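Local coordinates for protein 3-isopropylmalate dehydratase small subunit (Campylobacter jejuni, PDB 3Q3W) that catalyses, as the small subunit of isopropylmalate isomerase, the interconversion of 2-isopropylmalate and 3-isopropylmalate by way of 2-isopropylmaleate, at residues A[26-32]-A[44-49]; A[82-88]-A[109-115]; A[13-17]-A[64-70]. All blocks are in the same frame, centred on the assembly; numbering follows the deposited sequence.

How the interactions relate
Of the three contacts, interaction 3 is the most buried, and it alone has a sheet strand as one of its segments: loop 64-70 packs on strand 9-17 with sulfur, proline and aromatic groups. Interactions 1 and 2 are partly buried, both pack on helix 90-98, and they mix rings with backbone hydrogen bonds and waters. Interaction 1 adjoins both others. Ile27 CD1 lies 4.0 Å from Phe82 CE2 of interaction 2, whose Arg88 gives Ile28 O a weak hydrogen bond, and Phe46 CD2 lies 3.6 Å from Leu65 CD1 of interaction 3. Interactions 2 and 3, their centres about 23 Å apart, do not touch.

Interaction 1 (A[26-32]-A[44-49]); sequences QIIPKQF and HLFHDL
Phe32 and His44 lie nearly flat on one another in an offset stack, ring centroids 3.8 Å apart and planes only 5° from parallel. Phe32 CD1 sits over the middle of the imidazole, whereas His44 ND1 lies toward the rim of the benzene ring. With CG anti to its own carbonyl carbon, His44 (chi1 -49°) lays the imidazole along the phenyl face; its CB adds a CH-pi contact to the same face. Histidine suits this place because it can stack through its face while its edge stays available for bonding: ND1 is hydrogen-bonded to Glu56, whose carboxylate would tend to favour a proton on that nitrogen. Gln31 CG covers the opposite phenyl face. His47 completes the aromatic cluster, its ring inclined at 53° to that of Phe32 and its CD2 3.7 Å from Phe32 CE2. Its ND1 donates almost in the ring plane to the anti side of Asp48 OD1, at 2.7 Å but well out of the carboxylate plane, which limits rotation of the imidazole. Pro29, a compact ring, fits against His47 CB.

At the other end Gln26, extended beyond CG, carries NE2 to both methyls of Leu49 (CD1 3.7 Å, CD2 3.9 Å), while OE1 is hydrogen-bonded elsewhere. Glutamine suits because its long aliphatic part reaches the leucine. Gln26 O accepts from a water that in turn accepts from Asp48 N, and meets Phe46 CA at 3.1 Å in a CA-H...O contact. Between these ends Phe46 N, at the N-cap, donates to Ile27 O at 2.9 Å.

The contact thus joins the C-terminal end of helix 24-27 to the start of helix 47-50. Beneath them Ile27 and Leu45 both rest on Leu95 of helix 90-98, while Phe46 touches Ile22, between strand 9-17 and helix 24-27.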
loop_
_atom_site.group_PDB
_atom_site.type_symbol
_atom_site.label_atom_id
_atom_site.label_comp_id
_atom_site.label_asym_id
_atom_site.label_seq_id
_atom_site.Cartn_x
_atom_site.Cartn_y
_atom_site.Cartn_z
ATOM N N GLN A 26 -13.285 -0.841 1.347
ATOM C CA GLN A 26 -12.718 -1.151 0.051
ATOM C C GLN A 26 -11.484 -1.994 0.230
ATOM O O GLN A 26 -11.255 -2.896 -0.543
ATOM C CB GLN A 26 -12.411 0.119 -0.723
ATOM C CG GLN A 26 -13.645 0.955 -0.990
ATOM C CD GLN A 26 -13.316 2.128 -1.873
ATOM O OE1 GLN A 26 -13.124 3.241 -1.422
ATOM N NE2 GLN A 26 -13.206 1.867 -3.127
ATOM N N ILE A 27 -10.673 -1.677 1.221
ATOM C CA ILE A 27 -9.457 -2.458 1.492
ATOM C C ILE A 27 -9.822 -3.912 1.866
ATOM O O ILE A 27 -9.277 -4.847 1.322
ATOM C CB ILE A 27 -8.549 -1.797 2.573
ATOM C CG1 ILE A 27 -8.039 -0.434 2.080
ATOM C CG2 ILE A 27 -7.285 -2.669 2.853
ATOM C CD1 ILE A 27 -7.453 0.472 3.171
ATOM N N ILE A 28 -10.779 -4.084 2.779
ATOM C CA ILE A 28 -11.199 -5.417 3.179
ATOM C C ILE A 28 -12.559 -5.322 3.827
ATOM O O ILE A 28 -12.711 -4.669 4.871
ATOM C CB ILE A 28 -10.161 -6.131 4.151
ATOM C CG1 ILE A 28 -10.666 -7.525 4.552
ATOM C CG2 ILE A 28 -9.759 -5.220 5.334
ATOM C CD1 ILE A 28 -9.572 -8.507 5.040
ATOM N N PRO A 29 -13.537 -5.966 3.203
ATOM C CA PRO A 29 -14.898 -5.876 3.646
ATOM C C PRO A 29 -15.137 -6.613 4.985
ATOM O O PRO A 29 -14.331 -7.454 5.395
ATOM C CB PRO A 29 -15.668 -6.545 2.507
ATOM C CG PRO A 29 -14.804 -6.485 1.369
ATOM C CD PRO A 29 -13.443 -6.583 1.869
ATOM N N LYS A 30 -16.251 -6.281 5.613
ATOM C CA LYS A 30 -16.565 -6.683 6.980
ATOM C C LYS A 30 -16.768 -8.183 7.148
ATOM O O LYS A 30 -16.527 -8.694 8.222
ATOM C CB LYS A 30 -17.821 -5.978 7.490
ATOM C CG LYS A 30 -17.719 -4.466 7.631
ATOM C CD LYS A 30 -19.129 -3.918 7.919
ATOM C CE LYS A 30 -19.152 -2.453 8.395
ATOM N NZ LYS A 30 -18.235 -2.200 9.533
ATOM N N GLN A 31 -17.239 -8.871 6.113
ATOM C CA GLN A 31 -17.409 -10.334 6.158
ATOM C C GLN A 31 -16.113 -11.188 6.356
ATOM O O GLN A 31 -16.184 -12.357 6.728
ATOM C CB GLN A 31 -18.189 -10.848 4.922
ATOM C CG GLN A 31 -17.535 -10.698 3.573
ATOM C CD GLN A 31 -17.922 -9.421 2.836
ATOM O OE1 GLN A 31 -18.141 -8.404 3.464
ATOM N NE2 GLN A 31 -17.968 -9.465 1.503
ATOM N N PHE A 32 -14.956 -10.574 6.194
ATOM C CA PHE A 32 -13.664 -11.283 6.334
ATOM C C PHE A 32 -12.872 -10.936 7.583
ATOM O O PHE A 32 -11.689 -11.271 7.676
ATOM C CB PHE A 32 -12.791 -10.935 5.135
ATOM C CG PHE A 32 -13.433 -11.283 3.814
ATOM C CD1 PHE A 32 -13.769 -12.575 3.515
ATOM C CD2 PHE A 32 -13.746 -10.304 2.902
ATOM C CE1 PHE A 32 -14.390 -12.893 2.274
ATOM C CE2 PHE A 32 -14.359 -10.619 1.687
ATOM C CZ PHE A 32 -14.685 -11.886 1.383
ATOM N N HIS A 44 -8.537 -11.325 0.095
ATOM C CA HIS A 44 -9.684 -10.443 0.249
ATOM C C HIS A 44 -9.354 -8.992 0.022
ATOM O O HIS A 44 -10.209 -8.157 0.063
ATOM C CB HIS A 44 -10.216 -10.618 1.651
ATOM C CG HIS A 44 -10.404 -12.037 2.019
ATOM N ND1 HIS A 44 -11.006 -12.945 1.171
ATOM C CD2 HIS A 44 -10.042 -12.726 3.125
ATOM C CE1 HIS A 44 -11.029 -14.128 1.759
ATOM N NE2 HIS A 44 -10.441 -14.023 2.934
ATOM N N LEU A 45 -8.093 -8.672 -0.233
ATOM C CA LEU A 45 -7.752 -7.312 -0.415
ATOM C C LEU A 45 -8.494 -6.764 -1.616
ATOM O O LEU A 45 -8.490 -7.373 -2.679
ATOM C CB LEU A 45 -6.239 -7.191 -0.647
ATOM C CG LEU A 45 -5.738 -5.797 -0.944
ATOM C CD1 LEU A 45 -5.813 -4.903 0.294
ATOM C CD2 LEU A 45 -4.294 -5.919 -1.474
ATOM N N PHE A 46 -9.013 -5.558 -1.453
ATOM C CA PHE A 46 -9.729 -4.830 -2.492
ATOM C C PHE A 46 -10.879 -5.609 -3.122
ATOM O O PHE A 46 -11.250 -5.390 -4.274
ATOM C CB PHE A 46 -8.743 -4.273 -3.553
ATOM C CG PHE A 46 -7.852 -3.203 -3.032
ATOM C CD1 PHE A 46 -8.382 -2.079 -2.443
ATOM C CD2 PHE A 46 -6.476 -3.290 -3.173
ATOM C CE1 PHE A 46 -7.539 -1.040 -1.945
ATOM C CE2 PHE A 46 -5.651 -2.283 -2.688
ATOM C CZ PHE A 46 -6.200 -1.139 -2.096
ATOM N N HIS A 47 -11.500 -6.451 -2.320
ATOM C CA HIS A 47 -12.506 -7.402 -2.798
ATOM C C HIS A 47 -13.538 -6.839 -3.771
ATOM O O HIS A 47 -13.769 -7.419 -4.834
ATOM C CB HIS A 47 -13.231 -7.979 -1.583
ATOM C CG HIS A 47 -14.342 -8.898 -1.920
ATOM N ND1 HIS A 47 -15.620 -8.458 -2.194
ATOM C CD2 HIS A 47 -14.375 -10.245 -2.030
ATOM C CE1 HIS A 47 -16.403 -9.501 -2.408
ATOM N NE2 HIS A 47 -15.677 -10.595 -2.306
ATOM N N ASP A 48 -14.158 -5.722 -3.398
ATOM C CA ASP A 48 -15.285 -5.175 -4.149
ATOM C C ASP A 48 -14.832 -4.513 -5.442
ATOM O O ASP A 48 -15.573 -4.485 -6.436
ATOM C CB ASP A 48 -16.044 -4.172 -3.301
ATOM C CG ASP A 48 -16.560 -4.785 -1.998
ATOM O OD1 ASP A 48 -16.791 -6.020 -1.933
ATOM O OD2 ASP A 48 -16.704 -4.021 -1.040
ATOM N N LEU A 49 -13.598 -4.022 -5.443
ATOM C CA LEU A 49 -12.963 -3.552 -6.699
ATOM C C LEU A 49 -12.350 -4.698 -7.561
ATOM O O LEU A 49 -12.168 -4.558 -8.800
ATOM C CB LEU A 49 -11.867 -2.542 -6.335
ATOM C CG LEU A 49 -12.340 -1.363 -5.471
ATOM C CD1 LEU A 49 -11.146 -0.681 -4.764
ATOM C CD2 LEU A 49 -13.114 -0.354 -6.299
HETATM O O HOH W 1 -13.523 -4.448 -0.839
#

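Interaction 2 (A[82-88]-A[109-115]); sequences FGSGSSR and ADIFKNN
Phe82 turns an edge toward the face of Phe112 in an offset edge-to-face pair, with centroids 5.5 Å apart and planes at 63°. Both rings swing away from their backbone nitrogens (chi1 -172° for Phe82, 168° for Phe112), which brings Phe82 CE2 within 3.7 Å of Phe112 CZ. Gly83 lays its CA over the face of Phe112 as a CH-pi contact; glycine suits the place because its bare CA can lie against the ring, at backbone angles that themselves call for glycine. Ala109, the N-cap residue of helix 110-118, is small enough for its CB to sit 3.4 Å from Gly83 O, and its N donates to Phe82 O at 3.0 Å. Two residues on, Ile111 holds CG2 anti to its backbone N, which puts that branch on Ser87 CA, with CD1 near Gly85 O. Asn115 ND2 reaches Ser87 OG through a weak bond and also donates to a water held by Arg88 O.

A second water donates to Gly83 O and Gly85 O and weakly accepts from Phe112 N, bridging loop and helix. The buried end is thus held by aromatic packing and a direct backbone hydrogen bond, the exposed end by waters and one weak side-chain bond.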
loop_
_atom_site.group_PDB
_atom_site.type_symbol
_atom_site.label_atom_id
_atom_site.label_comp_id
_atom_site.label_asym_id
_atom_site.label_seq_id
_atom_site.Cartn_x
_atom_site.Cartn_y
_atom_site.Cartn_z
ATOM N N PHE A 82 -6.052 7.993 1.893
ATOM C CA PHE A 82 -6.017 6.563 1.778
ATOM C C PHE A 82 -6.196 5.933 3.150
ATOM O O PHE A 82 -5.522 6.303 4.100
ATOM C CB PHE A 82 -4.703 6.088 1.202
ATOM C CG PHE A 82 -4.679 4.607 0.885
ATOM C CD1 PHE A 82 -4.952 4.146 -0.384
ATOM C CD2 PHE A 82 -4.369 3.675 1.873
ATOM C CE1 PHE A 82 -4.914 2.788 -0.669
ATOM C CE2 PHE A 82 -4.335 2.330 1.594
ATOM C CZ PHE A 82 -4.626 1.870 0.338
ATOM N N GLY A 83 -7.092 4.969 3.241
ATOM C CA GLY A 83 -7.282 4.278 4.525
ATOM C C GLY A 83 -8.336 4.900 5.393
ATOM O O GLY A 83 -8.457 4.536 6.546
ATOM N N SER A 84 -9.090 5.836 4.829
ATOM C CA SER A 84 -10.242 6.449 5.502
ATOM C C SER A 84 -11.121 5.439 6.243
ATOM O O SER A 84 -11.510 4.405 5.695
ATOM C CB SER A 84 -11.089 7.256 4.511
ATOM O OG SER A 84 -12.197 7.849 5.160
ATOM N N GLY A 85 -11.432 5.781 7.499
ATOM C CA GLY A 85 -12.382 5.040 8.310
ATOM C C GLY A 85 -11.928 4.862 9.741
ATOM O O GLY A 85 -10.869 5.351 10.139
ATOM N N SER A 86 -12.741 4.172 10.530
ATOM C CA SER A 86 -12.355 3.836 11.887
ATOM C C SER A 86 -11.338 2.691 11.921
ATOM O O SER A 86 -11.113 2.016 10.911
ATOM C CB SER A 86 -13.589 3.507 12.740
ATOM O OG SER A 86 -14.426 2.622 12.058
ATOM N N SER A 87 -10.713 2.504 13.091
ATOM C CA SER A 87 -9.706 1.461 13.263
ATOM C C SER A 87 -10.188 0.176 12.593
ATOM O O SER A 87 -11.326 -0.231 12.785
ATOM C CB SER A 87 -9.414 1.222 14.740
ATOM O OG SER A 87 -8.197 0.490 14.886
ATOM N N ARG A 88 -9.338 -0.397 11.750
ATOM C CA ARG A 88 -9.549 -1.718 11.177
ATOM C C ARG A 88 -8.165 -2.290 11.006
ATOM O O ARG A 88 -7.486 -2.047 9.996
ATOM C CB ARG A 88 -10.279 -1.643 9.828
ATOM C CG ARG A 88 -10.749 -2.996 9.376
ATOM C CD ARG A 88 -11.717 -2.956 8.276
ATOM N NE ARG A 88 -13.031 -2.436 8.669
ATOM C CZ ARG A 88 -14.059 -2.367 7.837
ATOM N NH1 ARG A 88 -13.934 -2.802 6.551
ATOM N NH2 ARG A 88 -15.213 -1.861 8.268
ATOM N N ALA A 109 -5.377 8.538 6.138
ATOM C CA ALA A 109 -6.202 8.652 7.296
ATOM C C ALA A 109 -5.325 8.349 8.511
ATOM O O ALA A 109 -4.585 7.378 8.522
ATOM C CB ALA A 109 -7.372 7.707 7.226
ATOM N N ASP A 110 -5.404 9.205 9.522
ATOM C CA ASP A 110 -4.519 9.111 10.681
ATOM C C ASP A 110 -4.530 7.719 11.306
ATOM O O ASP A 110 -3.472 7.170 11.630
ATOM C CB ASP A 110 -4.916 10.136 11.755
ATOM C CG ASP A 110 -4.817 11.585 11.272
ATOM O OD1 ASP A 110 -4.139 11.858 10.250
ATOM O OD2 ASP A 110 -5.438 12.459 11.924
ATOM N N ILE A 111 -5.707 7.148 11.489
ATOM C CA ILE A 111 -5.798 5.875 12.204
ATOM C C ILE A 111 -5.104 4.760 11.393
ATOM O O ILE A 111 -4.288 4.014 11.916
ATOM C CB ILE A 111 -7.256 5.482 12.508
ATOM C CG1 ILE A 111 -7.874 6.452 13.537
ATOM C CG2 ILE A 111 -7.294 4.069 13.074
ATOM C CD1 ILE A 111 -9.351 6.228 13.776
ATOM N N PHE A 112 -5.390 4.694 10.102
ATOM C CA PHE A 112 -4.801 3.676 9.257
ATOM C C PHE A 112 -3.296 3.841 9.198
ATOM O O PHE A 112 -2.540 2.840 9.241
ATOM C CB PHE A 112 -5.401 3.752 7.841
ATOM C CG PHE A 112 -4.671 2.937 6.848
ATOM C CD1 PHE A 112 -4.970 1.602 6.692
ATOM C CD2 PHE A 112 -3.614 3.492 6.093
ATOM C CE1 PHE A 112 -4.314 0.831 5.766
ATOM C CE2 PHE A 112 -2.920 2.720 5.174
ATOM C CZ PHE A 112 -3.254 1.381 5.019
ATOM N N LYS A 113 -2.835 5.097 9.098
ATOM C CA LYS A 113 -1.400 5.325 9.016
ATOM C C LYS A 113 -0.671 4.654 10.207
ATOM O O LYS A 113 0.338 3.958 10.008
ATOM C CB LYS A 113 -1.026 6.834 8.949
ATOM C CG LYS A 113 0.482 6.990 8.676
ATOM C CD LYS A 113 1.083 8.337 9.020
ATOM C CE LYS A 113 0.546 9.427 8.182
ATOM N NZ LYS A 113 1.206 10.659 8.682
ATOM N N ASN A 114 -1.173 4.874 11.415
ATOM C CA ASN A 114 -0.501 4.383 12.610
ATOM C C ASN A 114 -0.547 2.860 12.665
ATOM O O ASN A 114 0.447 2.224 12.953
ATOM C CB ASN A 114 -1.132 4.956 13.857
ATOM C CG ASN A 114 -0.304 4.694 15.096
ATOM O OD1 ASN A 114 -0.720 3.942 15.955
ATOM N ND2 ASN A 114 0.870 5.332 15.199
ATOM N N ASN A 115 -1.691 2.288 12.305
ATOM C CA ASN A 115 -1.805 0.836 12.217
ATOM C C ASN A 115 -0.913 0.255 11.165
ATOM O O ASN A 115 -0.349 -0.834 11.367
ATOM C CB ASN A 115 -3.233 0.430 11.936
ATOM C CG ASN A 115 -4.149 0.726 13.105
ATOM O OD1 ASN A 115 -3.688 0.820 14.263
ATOM N ND2 ASN A 115 -5.441 0.908 12.818
HETATM O O HOH W 2 -8.378 5.057 9.288
HETATM O O HOH W 3 -6.581 0.588 10.297
#

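Interaction 3 (A[13-17]-A[64-70])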
loop_
_atom_site.group_PDB
_atom_site.type_symbol
_atom_site.label_atom_id
_atom_site.label_comp_id
_atom_site.label_asym_id
_atom_site.label_seq_id
_atom_site.Cartn_x
_atom_site.Cartn_y
_atom_site.Cartn_z
ATOM N N ILE A 13 7.464 -3.800 -8.033
ATOM C CA ILE A 13 6.441 -3.385 -8.943
ATOM C C ILE A 13 5.444 -2.490 -8.218
ATOM O O ILE A 13 4.898 -2.865 -7.163
ATOM C CB ILE A 13 5.732 -4.642 -9.524
ATOM C CG1 ILE A 13 6.742 -5.580 -10.195
ATOM C CG2 ILE A 13 4.549 -4.252 -10.435
ATOM C CD1 ILE A 13 7.345 -5.102 -11.451
ATOM N N ALA A 14 5.237 -1.287 -8.746
ATOM C CA ALA A 14 4.252 -0.363 -8.205
ATOM C C ALA A 14 3.009 -0.311 -9.094
ATOM O O ALA A 14 3.124 -0.437 -10.328
ATOM C CB ALA A 14 4.835 0.975 -8.049
ATOM N N CYS A 15 1.848 -0.121 -8.454
ATOM C CA CYS A 15 0.543 -0.176 -9.104
ATOM C C CYS A 15 -0.247 1.056 -8.720
ATOM O O CYS A 15 -0.481 1.290 -7.531
ATOM C CB CYS A 15 -0.265 -1.409 -8.681
ATOM S SG CYS A 15 -1.836 -1.499 -9.555
ATOM N N PRO A 16 -0.684 1.832 -9.716
ATOM C CA PRO A 16 -1.435 3.022 -9.391
ATOM C C PRO A 16 -2.911 2.731 -9.225
ATOM O O PRO A 16 -3.491 2.008 -10.044
ATOM C CB PRO A 16 -1.189 3.919 -10.605
ATOM C CG PRO A 16 -1.016 2.974 -11.730
ATOM C CD PRO A 16 -0.473 1.694 -11.170
ATOM N N LEU A 17 -3.503 3.260 -8.174
ATOM C CA LEU A 17 -4.941 3.117 -7.939
ATOM C C LEU A 17 -5.551 4.527 -7.802
ATOM O O LEU A 17 -5.543 5.139 -6.732
ATOM C CB LEU A 17 -5.229 2.269 -6.689
ATOM C CG LEU A 17 -4.655 0.852 -6.710
ATOM C CD1 LEU A 17 -4.875 0.152 -5.295
ATOM C CD2 LEU A 17 -5.252 -0.003 -7.763
ATOM N N ASN A 64 -6.530 -2.353 -11.707
ATOM C CA ASN A 64 -5.139 -2.452 -12.142
ATOM C C ASN A 64 -4.351 -3.623 -11.532
ATOM O O ASN A 64 -3.539 -4.260 -12.236
ATOM C CB ASN A 64 -4.406 -1.126 -11.898
ATOM C CG ASN A 64 -4.585 -0.119 -13.043
ATOM O OD1 ASN A 64 -4.885 -0.500 -14.167
ATOM N ND2 ASN A 64 -4.386 1.170 -12.743
ATOM N N LEU A 65 -4.588 -3.938 -10.257
ATOM C CA LEU A 65 -3.839 -5.032 -9.608
ATOM C C LEU A 65 -4.069 -6.368 -10.229
ATOM O O LEU A 65 -3.281 -7.271 -9.995
ATOM C CB LEU A 65 -4.105 -5.158 -8.089
ATOM C CG LEU A 65 -3.423 -4.162 -7.177
ATOM C CD1 LEU A 65 -4.031 -4.188 -5.729
ATOM C CD2 LEU A 65 -1.897 -4.299 -7.155
ATOM N N ASN A 66 -5.119 -6.505 -11.037
ATOM C CA ASN A 66 -5.416 -7.739 -11.745
ATOM C C ASN A 66 -4.665 -7.919 -13.089
ATOM O O ASN A 66 -4.594 -9.034 -13.643
ATOM C CB ASN A 66 -6.955 -7.872 -11.962
ATOM C CG ASN A 66 -7.718 -8.214 -10.663
ATOM O OD1 ASN A 66 -7.143 -8.756 -9.732
ATOM N ND2 ASN A 66 -8.979 -7.823 -10.579
ATOM N N LYS A 67 -4.113 -6.828 -13.628
ATOM C CA LYS A 67 -3.457 -6.856 -14.939
ATOM C C LYS A 67 -2.049 -7.472 -14.914
ATOM O O LYS A 67 -1.267 -7.320 -13.934
ATOM C CB LYS A 67 -3.447 -5.427 -15.535
ATOM C CG LYS A 67 -4.816 -4.831 -15.758
ATOM C CD LYS A 67 -4.756 -3.480 -16.414
ATOM C CE LYS A 67 -6.142 -2.801 -16.514
ATOM N NZ LYS A 67 -6.968 -3.321 -17.636
ATOM N N LYS A 68 -1.670 -8.136 -15.996
ATOM C CA LYS A 68 -0.336 -8.729 -16.039
ATOM C C LYS A 68 0.749 -7.718 -15.752
ATOM O O LYS A 68 1.726 -8.070 -15.090
ATOM C CB LYS A 68 -0.037 -9.437 -17.368
ATOM C CG LYS A 68 -0.769 -10.787 -17.478
ATOM C CD LYS A 68 -0.009 -11.830 -18.227
ATOM C CE LYS A 68 -0.934 -12.981 -18.744
ATOM N NZ LYS A 68 -0.629 -14.132 -17.891
ATOM N N GLU A 69 0.597 -6.460 -16.209
ATOM C CA GLU A 69 1.683 -5.470 -16.040
ATOM C C GLU A 69 1.908 -5.189 -14.561
ATOM O O GLU A 69 3.012 -4.797 -14.144
ATOM C CB GLU A 69 1.358 -4.181 -16.790
ATOM C CG GLU A 69 1.431 -4.338 -18.295
ATOM C CD GLU A 69 0.220 -5.021 -18.926
ATOM O OE1 GLU A 69 -0.864 -5.232 -18.273
ATOM O OE2 GLU A 69 0.367 -5.345 -20.101
ATOM N N TYR A 70 0.880 -5.445 -13.754
ATOM C CA TYR A 70 0.957 -5.249 -12.295
ATOM C C TYR A 70 1.030 -6.523 -11.418
ATOM O O TYR A 70 0.819 -6.463 -10.178
ATOM C CB TYR A 70 -0.169 -4.320 -11.849
ATOM C CG TYR A 70 -0.072 -2.950 -12.528
ATOM C CD1 TYR A 70 0.968 -2.095 -12.236
ATOM C CD2 TYR A 70 -1.016 -2.544 -13.464
ATOM C CE1 TYR A 70 1.079 -0.842 -12.874
ATOM C CE2 TYR A 70 -0.928 -1.300 -14.122
ATOM C CZ TYR A 70 0.129 -0.452 -13.814
ATOM O OH TYR A 70 0.215 0.778 -14.400
#
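Cys15 SG lies over one face of the Tyr70 ring, offset toward its rim and 4.1 Å from the centroid, in a sulfur-aromatic contact. This is the apolar centre where the loop 64-70 packs on 9-17, the central strand of the seven-stranded mixed sheet of this aconitase C-terminal-type domain. With chi1 at -177°, the sulfur is opposite the backbone N, between Tyr70 and Leu65, whose CD2 approaches Cys15 CB to 3.7 Å; SG also meets Asn64 CB at 3.5 Å. Cysteine is slim and polarisable enough to suit an aromatic face. Leu65 CD1 also meets Leu17 CD1, more loosely. On the other side of Cys15, Ile13 sets CG2 against the backbone of Glu69 and Tyr70.

Farther out, Pro16 crosses Tyr70 at about a right angle, its CD 3.4 Å from both CE1 and OH. Proline offers a rigid apolar surface here. Tyrosine suits the place: its ring packs on Cys15 and Pro16 while its OH has a weak hydrogen bond with Lys144. Ala14 O lies at the ring edge, buried without a hydrogen-bonding partner. At the polar margin Asn64 ND2 donates to Pro16 O at 3.0 Å and 174°, with the oxygen only 3° out of the amide plane.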